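Glycerate kinase, putative (PDB 2B8N) catalyses the ATP-dependent phosphorylation of D-glycerate to 2-phosphoglycerate, a step in serine degradation by way of 3-hydroxypyruvate. Local coordinates at residues 304-309 / 315-320. Sequence-based numbering, arbitrary orientation.
Sequences KEVKFK and KPAALI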
loop_
_atom_site.group_PDB
_atom_site.type_symbol
_atom_site.label_atom_id
_atom_site.label_comp_id
_atom_site.label_asym_id
_atom_site.label_seq_id
_atom_site.Cartn_x
_atom_site.Cartn_y
_atom_site.Cartn_z
ATOM N N LYS A 304 -14.565 -21.600 -13.457
ATOM C CA LYS A 304 -15.147 -22.626 -14.318
ATOM C C LYS A 304 -15.142 -23.981 -13.611
ATOM O O LYS A 304 -16.057 -24.786 -13.785
ATOM C CB LYS A 304 -14.408 -22.729 -15.655
ATOM C CG LYS A 304 -14.336 -21.417 -16.477
ATOM C CD LYS A 304 -14.090 -21.693 -17.943
ATOM C CE LYS A 304 -12.926 -20.932 -18.508
ATOM N NZ LYS A 304 -12.264 -21.725 -19.607
ATOM N N GLU A 305 -14.124 -24.226 -12.795
ATOM C CA GLU A 305 -14.090 -25.468 -12.049
ATOM C C GLU A 305 -15.256 -25.519 -11.056
ATOM O O GLU A 305 -15.933 -26.543 -10.925
ATOM C CB GLU A 305 -12.754 -25.631 -11.333
ATOM C CG GLU A 305 -12.418 -27.074 -10.944
ATOM C CD GLU A 305 -12.219 -28.021 -12.127
ATOM O OE1 GLU A 305 -11.988 -27.560 -13.285
ATOM O OE2 GLU A 305 -12.299 -29.246 -11.878
ATOM N N VAL A 306 -15.484 -24.411 -10.369
ATOM C CA VAL A 306 -16.580 -24.311 -9.412
ATOM C C VAL A 306 -17.907 -24.438 -10.131
ATOM O O VAL A 306 -18.782 -25.196 -9.706
ATOM C CB VAL A 306 -16.556 -22.972 -8.667
ATOM C CG1 VAL A 306 -17.893 -22.694 -8.012
ATOM C CG2 VAL A 306 -15.422 -22.972 -7.628
ATOM N N LYS A 307 -18.056 -23.693 -11.218
ATOM C CA LYS A 307 -19.301 -23.706 -11.965
ATOM C C LYS A 307 -19.675 -25.131 -12.437
ATOM O O LYS A 307 -20.763 -25.587 -12.148
ATOM C CB LYS A 307 -19.238 -22.704 -13.124
ATOM C CG LYS A 307 -20.445 -22.707 -14.016
ATOM C CD LYS A 307 -21.675 -22.132 -13.342
ATOM C CE LYS A 307 -22.819 -21.962 -14.349
ATOM N NZ LYS A 307 -23.858 -21.065 -13.795
ATOM N N PHE A 308 -18.771 -25.838 -13.107
ATOM C CA PHE A 308 -19.094 -27.133 -13.742
ATOM C C PHE A 308 -18.768 -28.349 -12.921
ATOM O O PHE A 308 -19.338 -29.390 -13.167
ATOM C CB PHE A 308 -18.392 -27.256 -15.113
ATOM C CG PHE A 308 -18.821 -26.203 -16.069
ATOM C CD1 PHE A 308 -20.123 -26.210 -16.572
ATOM C CD2 PHE A 308 -17.983 -25.148 -16.385
ATOM C CE1 PHE A 308 -20.560 -25.211 -17.414
ATOM C CE2 PHE A 308 -18.408 -24.148 -17.234
ATOM C CZ PHE A 308 -19.703 -24.177 -17.756
ATOM N N LYS A 309 -17.837 -28.245 -11.977
ATOM C CA LYS A 309 -17.470 -29.405 -11.162
ATOM C C LYS A 309 -17.662 -29.187 -9.664
ATOM O O LYS A 309 -17.465 -30.099 -8.881
ATOM C CB LYS A 309 -16.030 -29.817 -11.446
ATOM C CG LYS A 309 -15.756 -30.120 -12.909
ATOM C CD LYS A 309 -16.296 -31.478 -13.298
ATOM C CE LYS A 309 -16.472 -31.577 -14.805
ATOM N NZ LYS A 309 -16.349 -32.979 -15.324
ATOM N N LYS A 315 -21.146 -24.428 -5.119
ATOM C CA LYS A 315 -22.046 -23.303 -5.341
ATOM C C LYS A 315 -23.110 -23.257 -4.239
ATOM O O LYS A 315 -23.655 -24.278 -3.863
ATOM C CB LYS A 315 -22.764 -23.431 -6.691
ATOM C CG LYS A 315 -21.901 -23.496 -7.957
ATOM C CD LYS A 315 -22.803 -23.824 -9.160
ATOM C CE LYS A 315 -22.298 -25.013 -9.941
ATOM N NZ LYS A 315 -22.243 -26.266 -9.143
ATOM N N PRO A 316 -23.443 -22.063 -3.741
ATOM C CA PRO A 316 -22.978 -20.742 -4.170
ATOM C C PRO A 316 -21.617 -20.435 -3.586
ATOM O O PRO A 316 -21.430 -20.554 -2.382
ATOM C CB PRO A 316 -24.047 -19.796 -3.596
ATOM C CG PRO A 316 -24.944 -20.620 -2.776
ATOM C CD PRO A 316 -24.361 -21.965 -2.603
ATOM N N ALA A 317 -20.665 -20.048 -4.424
ATOM C CA ALA A 317 -19.260 -19.936 -3.979
ATOM C C ALA A 317 -18.746 -18.525 -4.133
ATOM O O ALA A 317 -19.202 -17.799 -5.013
ATOM C CB ALA A 317 -18.342 -20.929 -4.738
ATOM N N ALA A 318 -17.809 -18.169 -3.256
ATOM C CA ALA A 318 -17.092 -16.915 -3.313
ATOM C C ALA A 318 -15.597 -17.190 -3.144
ATOM O O ALA A 318 -15.155 -17.579 -2.063
ATOM C CB ALA A 318 -17.579 -15.960 -2.246
ATOM N N LEU A 319 -14.839 -16.999 -4.231
ATOM C CA LEU A 319 -13.393 -17.167 -4.236
ATOM C C LEU A 319 -12.761 -15.811 -4.004
ATOM O O LEU A 319 -13.075 -14.871 -4.727
ATOM C CB LEU A 319 -12.946 -17.698 -5.598
ATOM C CG LEU A 319 -13.508 -19.038 -6.070
ATOM C CD1 LEU A 319 -13.164 -19.201 -7.499
ATOM C CD2 LEU A 319 -12.940 -20.197 -5.272
ATOM N N ILE A 320 -11.846 -15.709 -3.033
ATOM C CA ILE A 320 -11.205 -14.407 -2.706
ATOM C C ILE A 320 -9.693 -14.390 -3.003
ATOM O O ILE A 320 -8.943 -15.289 -2.590
ATOM C CB ILE A 320 -11.454 -13.987 -1.211
ATOM C CG1 ILE A 320 -12.949 -13.731 -0.946
ATOM C CG2 ILE A 320 -10.624 -12.715 -0.826
ATOM C CD1 ILE A 320 -13.597 -14.776 -0.127
#
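V306 packs against A317 and L319 where the last turn of helix 292-309 lies over the start of strand 317-323. The two methyls of V306 divide the work. CG1 lies anti to the backbone N (chi1 163°) and meets CB of A317 at 3.7 Å. CG2 is directed to L319, and its distance to CD1 of that leucine is 4.4 Å, a looser touch. All three residues are buried, and their CB atoms point into the interface. This is the tight, apolar part of the contact.

The other part is polar and more open. The partly exposed K315 runs past V306 in the opposite direction, with CG of K315 4.1 Å from CG1 of V306. Its chain bends at chi3 and chi4 near the helix end, where the model is too crowded for its exact course to be trusted. NZ of K315 makes no hydrogen bond to O of K307. Its salt-bridge partner is D310, just beyond the helix. K307 starts away from the strand, and its NZ hydrogen-bonds to the backbone oxygens of E353 and V429. No hydrogen bond links the two segments.

Strand 280-285, helix 292-309 and strand 317-323 form a beta-alpha-beta crossover, and this contact packs the end of its helix on the start of its second strand. P316, with a cis peptide bond before it, leads into strand 317-323. That strand lies between parallel strand 280-285 and antiparallel strand 422-428. Helix 292-309 covers one face of this mixed sheet, where V306 also touches I428. On the opposite face, A318 and I320 pack against helix 263-276.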